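Local coordinates for aclacinomycin-N/aclacinomycin-A oxidase (Streptomyces galilaeus, PDB 2IPI), which catalyses the last two oxidations of aclacinomycin biosynthesis, from aclacinomycin N to A and then to Y, with a bicovalently attached FAD and molecular oxygen, at residues 142-147 with 171-176; 163-168 with 288-293; 227-232 with 239-244. All blocks are in the same frame, centred on the assembly; numbering follows the deposited sequence.

Contact 1. Residues 142-147 with 171-176; sequences VTIPAG and GVVADH. With FAD (flavin-adenine dinucleotide), chain F.
Pro145 sets its ring into the bend of 171-176, its CB 3.2 Å from Gly171 O and its CG 3.5 Å from Val172 O. These are contacts of ring carbons with carbonyl oxygens, and they make Pro145 the residue with most surface buried by the other segment. The side chains of Pro145 and His176 cross at about a right angle, with Pro145 CG 3.9 Å from His176 CD2. That imidazole is fixed through both nitrogens, ND1 bonding to Thr229 OG1 and NE2 to Asp170 O.

Val173 approaches from a different direction, with a single methyl. Its CG2 stands anti to the backbone N, CG1 taking chi1 69°, and this torsion turns CG2 to Ile144 CD1 at 3.7 Å; Ala146 CB is a looser neighbour of the same methyl. The backbones come close without bonding: Pro145 O and Val173 N are 3.7 Å apart, and both are buried with no polar partner in the model.

Each segment also braces itself. Pro145 is the centre of an inverse gamma turn, while Asp175 OD2 receives Val172 N at 3.0 Å from 36° above the carboxylate plane and also forms a salt bridge with Arg416. Gly147, part of the FAD pocket, places its CA 3.3 Å from FAD O4.

Both segments belong to the PCMH-type FAD-binding domain. Segment 142-147 is the loop leaving helix 129-140, whose Leu129 and Tyr133 pack on Ala146; segment 171-176 links helix 167-170 to strand 177-185 of the five-stranded antiparallel sheet.

Contact 2. Residues 163-168 with 288-293; sequences YGPLSR and SMHSVF. With FAD (flavin-adenine dinucleotide), chain F.
This is a buried loop-to-strand contact in which segment 163-168, whose Tyr163 backbone pairs with the flavin just ahead of a beta turn, rests on strand 290-296 of the seven-stranded antiparallel sheet. Its centre is a CH-pi interaction: Pro165 CA lies over one face of the His290 ring, 3.6 Å from the centroid and 19° off the ring normal. His290 reaches this place with CG anti to the backbone N (chi1 180°), which carries the imidazole under the proline; Pro165 CB adds a contact of 3.8 Å to His290 ND1. That nitrogen also has a weak hydrogen bond from Gln308 NE2.

The turn is braced from within. Gly164 to Ser167 is a type I beta turn, and Gly164 N donates to Ser167 OG with an N-H...O angle of 161°. Just before it, Tyr163 N donates to FAD O2 at 2.9 Å, and Tyr163 O accepts from FAD N3 at 2.8 Å. Two bonds in opposite directions match the donor and acceptor order of that edge of the isoalloxazine and would be expected to limit in-plane sliding. The Tyr163 ring meets Tyr399 edge to face, and Tyr163 also touches the bound aclacinomycin ligand.

At the far end, bends at chi2 and chi3 bring the Arg168 guanidinium alongside the Met289 chain, which runs in the same direction. A weak bond from Arg168 NE to Met289 O is doubtful, because that carbonyl is less surely placed. Trp275 of helix 262-278 packs against both side chains. Within the sheet, strand 290-296 lies between 302-310 and 391-398, the latter carrying the catalytic Tyr397, whose side chain is about 4 Å from that of His290.

Contact 3. Residues 227-232 with 239-244; sequences FRTPGA and QLLPKA
Thr229 and Leu240 supply the clear polar link between these two loop segments. Thr229 N donates to Leu240 O at 3.0 Å with an N-H...O angle of 165°, a nearly straight bond. Thr229 OG1 is 3.5 Å from the same oxygen, a weak and unsettled pairing; its stronger partner is His176 ND1, in the loop before strand 177-185. The torsion explains the placing: OG1 stands anti to the carbonyl carbon (chi1 -57°), which sets it beside the backbone N and close to Leu241 and Pro242.

Carbon atoms pack on this hydroxyl. Leu241 CA and Pro242 CD each lie 3.5 Å from Thr229 OG1, so they hem in the oxygen on the side of the second segment.

Apolar contacts occur at two further places. At the C-terminal end of segment 227-232, Ala232 CB meets the CD2 methyl of Leu240 at 3.6 Å. Near the start of that segment, the CD2 methyl of Leu241 touches Phe227 CB at 3.9 Å and Arg228 CA at 3.7 Å, while the Phe227 ring itself leads off to Val123 of strand 120-123. The side chain of Arg228 crosses that of Leu240 obliquely, CG against CB, before its bends at chi2 and chi3 take the guanidinium to a cation-pi contact with Tyr178.

Taken together, one backbone bond links the segments; the CD2 methyl of Leu241 packs beside it, and that of Leu240 packs farther along, on Ala232. The contact is thus mainly apolar, and the polar end of Thr229 serves chiefly to tie this excursion beyond strand 221-227 to a neighbouring loop.

Overall arrangement
Contacts 1 and 2 both reach the pyrimidine edge of the flavin, contact 1 at O4 and contact 2 at O2 and N3, and contact 3 lies behind contact 1. The centres of contacts 1 and 2 are 11 Å apart; they meet where Ala146 O lies 3.6 Å from Pro165 CD, and their segments alternate along the sequence. The centre of contact 3 lies 9 Å from that of contact 1, which it joins through a probable hydrogen bond, Thr143 N to Pro242 O at 2.8 Å. Contacts 2 and 3 do not touch, with nearest atoms about 6 Å apart. Contact 2 adjoins the catalytic Tyr397, whereas the Phe227 side chain of contact 3 stays about 12 Å from FAD.

Contact 1. Residues 142-147 with 171-176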
# COMPACT_ATOMS: atom_id res chain seq x y z
N VAL A 142 -19.07 10.73 1.03
CA VAL A 142 -18.61 9.42 1.49
C VAL A 142 -17.14 9.22 1.12
O VAL A 142 -16.57 10.14 0.52
CB VAL A 142 -19.58 8.43 0.84
CG1 VAL A 142 -19.26 7.00 1.10
CG2 VAL A 142 -21.01 8.67 1.35
N THR A 143 -16.51 8.09 1.45
CA THR A 143 -15.16 7.75 1.02
C THR A 143 -14.88 6.25 1.10
O THR A 143 -15.74 5.48 1.50
CB THR A 143 -14.09 8.45 1.90
OG1 THR A 143 -14.57 9.73 2.34
CG2 THR A 143 -12.84 8.71 1.09
N ILE A 144 -13.65 5.86 0.78
CA ILE A 144 -13.09 4.55 1.04
C ILE A 144 -11.82 4.66 1.88
O ILE A 144 -11.08 5.64 1.75
CB ILE A 144 -12.78 3.79 -0.26
CG1 ILE A 144 -11.98 4.56 -1.31
CG2 ILE A 144 -14.08 3.24 -0.85
CD1 ILE A 144 -11.58 3.70 -2.50
N PRO A 145 -11.56 3.71 2.77
CA PRO A 145 -10.31 3.74 3.57
C PRO A 145 -9.07 3.34 2.79
O PRO A 145 -8.45 2.30 3.05
CB PRO A 145 -10.58 2.71 4.67
CG PRO A 145 -11.61 1.79 4.10
CD PRO A 145 -12.42 2.57 3.12
N ALA A 146 -8.71 4.17 1.81
CA ALA A 146 -7.55 3.91 0.98
C ALA A 146 -6.31 4.65 1.46
O ALA A 146 -6.29 5.34 2.48
CB ALA A 146 -7.85 4.28 -0.47
N GLY A 147 -5.22 4.51 0.71
CA GLY A 147 -3.93 5.07 1.06
C GLY A 147 -3.91 6.57 1.29
O GLY A 147 -4.93 7.25 1.15
N GLY A 171 -11.52 -0.29 8.22
CA GLY A 171 -10.77 -1.43 7.74
C GLY A 171 -10.03 -1.22 6.45
O GLY A 171 -9.76 -0.10 6.00
N VAL A 172 -9.62 -2.31 5.77
CA VAL A 172 -8.86 -2.19 4.52
C VAL A 172 -9.77 -1.65 3.43
O VAL A 172 -10.99 -1.61 3.64
CB VAL A 172 -8.22 -3.56 4.21
CG1 VAL A 172 -8.31 -4.02 2.77
CG2 VAL A 172 -6.77 -3.50 4.69
N VAL A 173 -9.22 -1.20 2.31
CA VAL A 173 -10.09 -0.72 1.23
C VAL A 173 -10.86 -1.90 0.66
O VAL A 173 -12.03 -1.81 0.32
CB VAL A 173 -9.27 0.03 0.18
CG1 VAL A 173 -8.38 -0.95 -0.58
CG2 VAL A 173 -10.15 0.81 -0.78
N ALA A 174 -10.19 -3.05 0.58
CA ALA A 174 -10.72 -4.27 0.01
C ALA A 174 -11.81 -4.90 0.88
O ALA A 174 -12.46 -5.87 0.46
CB ALA A 174 -9.59 -5.25 -0.24
N ASP A 175 -12.00 -4.34 2.07
CA ASP A 175 -13.13 -4.63 2.92
C ASP A 175 -14.43 -3.97 2.46
O ASP A 175 -15.45 -4.07 3.16
CB ASP A 175 -12.80 -4.18 4.37
CG ASP A 175 -11.89 -5.23 5.00
OD1 ASP A 175 -11.99 -6.37 4.50
OD2 ASP A 175 -11.12 -4.95 5.95
N HIS A 176 -14.36 -3.28 1.32
CA HIS A 176 -15.47 -2.56 0.72
C HIS A 176 -15.53 -2.83 -0.77
O HIS A 176 -16.15 -2.14 -1.58
CB HIS A 176 -15.37 -1.06 1.04
CG HIS A 176 -15.41 -0.83 2.53
ND1 HIS A 176 -16.56 -0.61 3.24
CD2 HIS A 176 -14.40 -0.83 3.45
CE1 HIS A 176 -16.27 -0.46 4.52
NE2 HIS A 176 -14.95 -0.59 4.68
PA FAD F . 1.64 0.60 -10.70
O1A FAD F . 3.04 0.57 -10.85
O2A FAD F . 0.98 1.01 -11.94
O5B FAD F . 1.09 -0.80 -10.23
C5B FAD F . 1.63 -1.50 -9.18
C4B FAD F . 1.38 -2.99 -9.35
O4B FAD F . 0.04 -3.19 -9.71
C3B FAD F . 2.19 -3.57 -10.52
O3B FAD F . 2.43 -4.92 -10.33
C2B FAD F . 1.24 -3.41 -11.70
O2B FAD F . 1.48 -4.27 -12.78
C1B FAD F . -0.08 -3.66 -11.01
N9A FAD F . -1.24 -3.11 -11.73
C8A FAD F . -1.40 -1.85 -12.15
N7A FAD F . -2.58 -1.71 -12.74
C5A FAD F . -3.17 -2.90 -12.72
C6A FAD F . -4.40 -3.35 -13.18
N6A FAD F . -5.21 -2.51 -13.70
N1A FAD F . -4.74 -4.62 -13.00
C2A FAD F . -3.91 -5.42 -12.37
N3A FAD F . -2.74 -5.02 -11.90
C4A FAD F . -2.36 -3.79 -12.08
N1 FAD F . 0.06 1.89 -0.10
C2 FAD F . -0.81 1.76 0.96
O2 FAD F . -1.35 0.77 1.23
N3 FAD F . -1.05 2.86 1.73
C4 FAD F . -0.46 4.08 1.48
O4 FAD F . -0.78 5.04 2.13
C4X FAD F . 0.41 4.21 0.39
N5 FAD F . 1.04 5.38 0.10
C5X FAD F . 1.83 5.52 -0.99
C6 FAD F . 2.40 6.76 -1.31
C7 FAD F . 3.23 6.86 -2.38
C7M FAD F . 3.71 8.23 -2.73
C8 FAD F . 3.45 5.77 -3.23
C8M FAD F . 4.12 5.98 -4.57
C9 FAD F . 2.86 4.57 -2.89
C9A FAD F . 2.08 4.40 -1.77
N10 FAD F . 1.53 3.18 -1.45
C10 FAD F . 0.66 3.09 -0.40
C1' FAD F . 2.17 1.89 -1.86
C2' FAD F . 1.71 1.31 -3.20
O2' FAD F . 2.57 1.41 -4.29
C3' FAD F . 0.34 1.78 -3.63
O3' FAD F . -0.63 1.53 -2.66
C4' FAD F . 0.14 1.12 -5.03
O4' FAD F . 0.90 -0.00 -5.27
C5' FAD F . 0.30 1.95 -6.28
O5' FAD F . -0.15 1.25 -7.39
P FAD F . -0.02 1.98 -8.77
O1P FAD F . -1.13 1.71 -9.60
O2P FAD F . 0.17 3.34 -8.51
O3P FAD F . 1.34 1.51 -9.44

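Contact 2. Residues 163-168 with 288-293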
# COMPACT_ATOMS: atom_id res chain seq x y z
N TYR A 163 -4.06 0.52 2.35
CA TYR A 163 -4.69 0.96 3.58
C TYR A 163 -4.35 2.44 3.77
O TYR A 163 -3.43 2.97 3.15
CB TYR A 163 -4.18 0.12 4.76
CG TYR A 163 -2.90 0.66 5.35
CD1 TYR A 163 -2.94 1.38 6.55
CD2 TYR A 163 -1.67 0.49 4.74
CE1 TYR A 163 -1.77 1.88 7.10
CE2 TYR A 163 -0.50 0.99 5.29
CZ TYR A 163 -0.57 1.68 6.48
OH TYR A 163 0.58 2.19 7.04
N GLY A 164 -5.06 3.09 4.68
CA GLY A 164 -4.74 4.49 4.94
C GLY A 164 -5.19 4.93 6.32
O GLY A 164 -5.34 4.07 7.19
N PRO A 165 -5.37 6.23 6.47
CA PRO A 165 -5.73 6.86 7.75
C PRO A 165 -7.06 6.42 8.32
O PRO A 165 -7.31 6.46 9.54
CB PRO A 165 -5.78 8.34 7.36
CG PRO A 165 -4.87 8.46 6.18
CD PRO A 165 -5.21 7.22 5.38
N LEU A 166 -7.99 5.98 7.47
CA LEU A 166 -9.28 5.54 8.02
C LEU A 166 -9.35 4.03 8.18
O LEU A 166 -10.40 3.50 8.53
CB LEU A 166 -10.44 6.05 7.15
CG LEU A 166 -10.60 7.57 7.05
CD1 LEU A 166 -11.71 7.98 6.08
CD2 LEU A 166 -10.85 8.21 8.40
N SER A 167 -8.24 3.29 7.97
CA SER A 167 -8.41 1.83 8.10
C SER A 167 -8.82 1.41 9.51
O SER A 167 -9.71 0.58 9.69
CB SER A 167 -7.14 1.09 7.71
OG SER A 167 -6.76 1.45 6.39
N ARG A 168 -8.17 2.00 10.51
CA ARG A 168 -8.49 1.76 11.90
C ARG A 168 -9.99 1.78 12.19
O ARG A 168 -10.44 0.94 12.97
CB ARG A 168 -7.82 2.81 12.81
CG ARG A 168 -6.42 2.38 13.24
CD ARG A 168 -6.20 2.61 14.73
NE ARG A 168 -5.66 3.91 15.04
CZ ARG A 168 -5.57 4.45 16.25
NH1 ARG A 168 -5.99 3.83 17.35
NH2 ARG A 168 -5.03 5.67 16.36
N SER A 288 -10.62 5.92 15.48
CA SER A 288 -10.68 6.93 14.44
C SER A 288 -9.39 7.73 14.32
O SER A 288 -9.32 8.57 13.42
CB SER A 288 -11.87 7.87 14.69
OG SER A 288 -13.06 7.13 14.48
N MET A 289 -8.42 7.48 15.18
CA MET A 289 -7.12 8.18 15.10
C MET A 289 -6.16 7.48 14.15
O MET A 289 -6.14 6.25 14.06
CB MET A 289 -6.50 8.26 16.50
CG MET A 289 -5.45 9.35 16.71
SD MET A 289 -4.41 9.13 18.18
CE MET A 289 -3.22 7.93 17.57
N HIS A 290 -5.34 8.23 13.42
CA HIS A 290 -4.24 7.67 12.65
C HIS A 290 -2.95 8.43 12.96
O HIS A 290 -2.99 9.65 13.16
CB HIS A 290 -4.54 7.72 11.15
CG HIS A 290 -3.47 7.18 10.25
ND1 HIS A 290 -2.66 8.01 9.50
CD2 HIS A 290 -3.07 5.93 9.96
CE1 HIS A 290 -1.81 7.29 8.79
NE2 HIS A 290 -2.04 6.01 9.06
N SER A 291 -1.82 7.72 13.02
CA SER A 291 -0.53 8.38 13.13
C SER A 291 0.54 7.61 12.36
O SER A 291 0.48 6.40 12.25
CB SER A 291 -0.06 8.57 14.57
OG SER A 291 0.41 7.37 15.15
N VAL A 292 1.50 8.39 11.88
CA VAL A 292 2.73 7.95 11.27
C VAL A 292 3.92 8.50 12.07
O VAL A 292 3.99 9.71 12.26
CB VAL A 292 2.85 8.39 9.81
CG1 VAL A 292 4.15 7.89 9.19
CG2 VAL A 292 1.64 7.90 9.02
N PHE A 293 4.79 7.62 12.54
CA PHE A 293 5.95 8.12 13.30
C PHE A 293 7.14 8.06 12.36
O PHE A 293 7.60 6.97 12.04
CB PHE A 293 6.16 7.36 14.60
CG PHE A 293 6.88 8.14 15.70
CD1 PHE A 293 6.87 7.67 17.00
CD2 PHE A 293 7.53 9.33 15.42
CE1 PHE A 293 7.49 8.38 18.02
CE2 PHE A 293 8.18 10.04 16.41
CZ PHE A 293 8.16 9.55 17.71
PA FAD F . 1.64 0.60 -10.70
O1A FAD F . 3.04 0.57 -10.85
O2A FAD F . 0.98 1.01 -11.94
O5B FAD F . 1.09 -0.80 -10.23
C5B FAD F . 1.63 -1.50 -9.18
C4B FAD F . 1.38 -2.99 -9.35
O4B FAD F . 0.04 -3.19 -9.71
C3B FAD F . 2.19 -3.57 -10.52
O3B FAD F . 2.43 -4.92 -10.33
C2B FAD F . 1.24 -3.41 -11.70
O2B FAD F . 1.48 -4.27 -12.78
C1B FAD F . -0.08 -3.66 -11.01
N9A FAD F . -1.24 -3.11 -11.73
C8A FAD F . -1.40 -1.85 -12.15
N7A FAD F . -2.58 -1.71 -12.74
C5A FAD F . -3.17 -2.90 -12.72
C6A FAD F . -4.40 -3.35 -13.18
N6A FAD F . -5.21 -2.51 -13.70
N1A FAD F . -4.74 -4.62 -13.00
C2A FAD F . -3.91 -5.42 -12.37
N3A FAD F . -2.74 -5.02 -11.90
C4A FAD F . -2.36 -3.79 -12.08
N1 FAD F . 0.06 1.89 -0.10
C2 FAD F . -0.81 1.76 0.96
O2 FAD F . -1.35 0.77 1.23
N3 FAD F . -1.05 2.86 1.73
C4 FAD F . -0.46 4.08 1.48
O4 FAD F . -0.78 5.04 2.13
C4X FAD F . 0.41 4.21 0.39
N5 FAD F . 1.04 5.38 0.10
C5X FAD F . 1.83 5.52 -0.99
C6 FAD F . 2.40 6.76 -1.31
C7 FAD F . 3.23 6.86 -2.38
C7M FAD F . 3.71 8.23 -2.73
C8 FAD F . 3.45 5.77 -3.23
C8M FAD F . 4.12 5.98 -4.57
C9 FAD F . 2.86 4.57 -2.89
C9A FAD F . 2.08 4.40 -1.77
N10 FAD F . 1.53 3.18 -1.45
C10 FAD F . 0.66 3.09 -0.40
C1' FAD F . 2.17 1.89 -1.86
C2' FAD F . 1.71 1.31 -3.20
O2' FAD F . 2.57 1.41 -4.29
C3' FAD F . 0.34 1.78 -3.63
O3' FAD F . -0.63 1.53 -2.66
C4' FAD F . 0.14 1.12 -5.03
O4' FAD F . 0.90 -0.00 -5.27
C5' FAD F . 0.30 1.95 -6.28
O5' FAD F . -0.15 1.25 -7.39
P FAD F . -0.02 1.98 -8.77
O1P FAD F . -1.13 1.71 -9.60
O2P FAD F . 0.17 3.34 -8.51
O3P FAD F . 1.34 1.51 -9.44

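Contact 3. Residues 227-232 with 239-244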
# COMPACT_ATOMS: atom_id res chain seq x y z
N PHE A 227 -17.37 -0.72 -5.51
CA PHE A 227 -17.37 -0.63 -4.05
C PHE A 227 -18.75 -0.47 -3.42
O PHE A 227 -19.57 0.30 -3.90
CB PHE A 227 -16.51 0.57 -3.57
CG PHE A 227 -15.06 0.30 -3.94
CD1 PHE A 227 -14.53 0.81 -5.11
CD2 PHE A 227 -14.27 -0.47 -3.09
CE1 PHE A 227 -13.22 0.54 -5.48
CE2 PHE A 227 -12.96 -0.73 -3.46
CZ PHE A 227 -12.44 -0.23 -4.64
N ARG A 228 -18.93 -1.20 -2.33
CA ARG A 228 -20.07 -1.13 -1.45
C ARG A 228 -19.73 -1.80 -0.13
O ARG A 228 -19.22 -2.93 -0.14
CB ARG A 228 -21.28 -1.82 -2.09
CG ARG A 228 -22.62 -1.30 -1.64
CD ARG A 228 -23.42 -2.38 -0.93
NE ARG A 228 -23.99 -3.33 -1.87
CZ ARG A 228 -23.44 -4.45 -2.30
NH1 ARG A 228 -22.23 -4.82 -1.87
NH2 ARG A 228 -24.08 -5.24 -3.17
N THR A 229 -20.02 -1.14 0.97
CA THR A 229 -19.82 -1.77 2.27
C THR A 229 -20.71 -3.01 2.39
O THR A 229 -21.92 -2.88 2.21
CB THR A 229 -20.11 -0.79 3.42
OG1 THR A 229 -19.27 0.35 3.25
CG2 THR A 229 -19.78 -1.44 4.76
N PRO A 230 -20.15 -4.17 2.68
CA PRO A 230 -20.96 -5.39 2.84
C PRO A 230 -22.10 -5.16 3.83
O PRO A 230 -23.22 -5.64 3.63
CB PRO A 230 -19.96 -6.42 3.35
CG PRO A 230 -18.67 -5.96 2.72
CD PRO A 230 -18.70 -4.46 2.84
N GLY A 231 -21.85 -4.40 4.90
CA GLY A 231 -23.03 -4.01 5.70
C GLY A 231 -23.67 -2.77 5.08
O GLY A 231 -23.49 -1.69 5.66
N ALA A 232 -24.38 -2.87 3.95
CA ALA A 232 -25.04 -1.68 3.39
C ALA A 232 -26.47 -1.87 2.90
O ALA A 232 -26.72 -2.49 1.86
CB ALA A 232 -24.14 -1.18 2.26
N GLN A 239 -25.24 6.32 1.89
CA GLN A 239 -25.22 5.44 3.04
C GLN A 239 -24.69 4.06 2.64
O GLN A 239 -24.86 3.11 3.41
CB GLN A 239 -26.59 5.26 3.67
CG GLN A 239 -27.20 6.49 4.31
CD GLN A 239 -28.32 6.09 5.25
OE1 GLN A 239 -28.12 5.62 6.37
NE2 GLN A 239 -29.55 6.27 4.76
N LEU A 240 -24.06 3.99 1.47
CA LEU A 240 -23.59 2.70 0.95
C LEU A 240 -22.09 2.55 1.13
O LEU A 240 -21.53 1.47 0.86
CB LEU A 240 -24.00 2.49 -0.51
CG LEU A 240 -25.49 2.21 -0.73
CD1 LEU A 240 -25.78 1.76 -2.15
CD2 LEU A 240 -26.00 1.19 0.28
N LEU A 241 -21.40 3.59 1.57
CA LEU A 241 -19.98 3.47 1.94
C LEU A 241 -19.74 4.43 3.11
O LEU A 241 -20.58 5.32 3.31
CB LEU A 241 -19.02 3.75 0.80
CG LEU A 241 -18.95 2.99 -0.50
CD1 LEU A 241 -18.32 3.81 -1.60
CD2 LEU A 241 -18.11 1.75 -0.22
N PRO A 242 -18.66 4.32 3.86
CA PRO A 242 -18.44 5.20 5.01
C PRO A 242 -18.43 6.67 4.62
O PRO A 242 -17.95 7.08 3.56
CB PRO A 242 -17.06 4.77 5.53
CG PRO A 242 -17.03 3.31 5.14
CD PRO A 242 -17.53 3.36 3.71
N LYS A 243 -18.99 7.47 5.53
CA LYS A 243 -19.03 8.91 5.39
C LYS A 243 -17.74 9.58 5.82
O LYS A 243 -17.16 9.20 6.83
CB LYS A 243 -20.17 9.51 6.23
CG LYS A 243 -21.15 10.29 5.37
CD LYS A 243 -22.08 9.32 4.65
CE LYS A 243 -23.44 9.28 5.35
NZ LYS A 243 -24.37 10.25 4.70
N ALA A 244 -17.31 10.58 5.05
CA ALA A 244 -16.10 11.32 5.38
C ALA A 244 -16.21 11.96 6.76
O ALA A 244 -17.32 12.28 7.20
CB ALA A 244 -15.77 12.37 4.33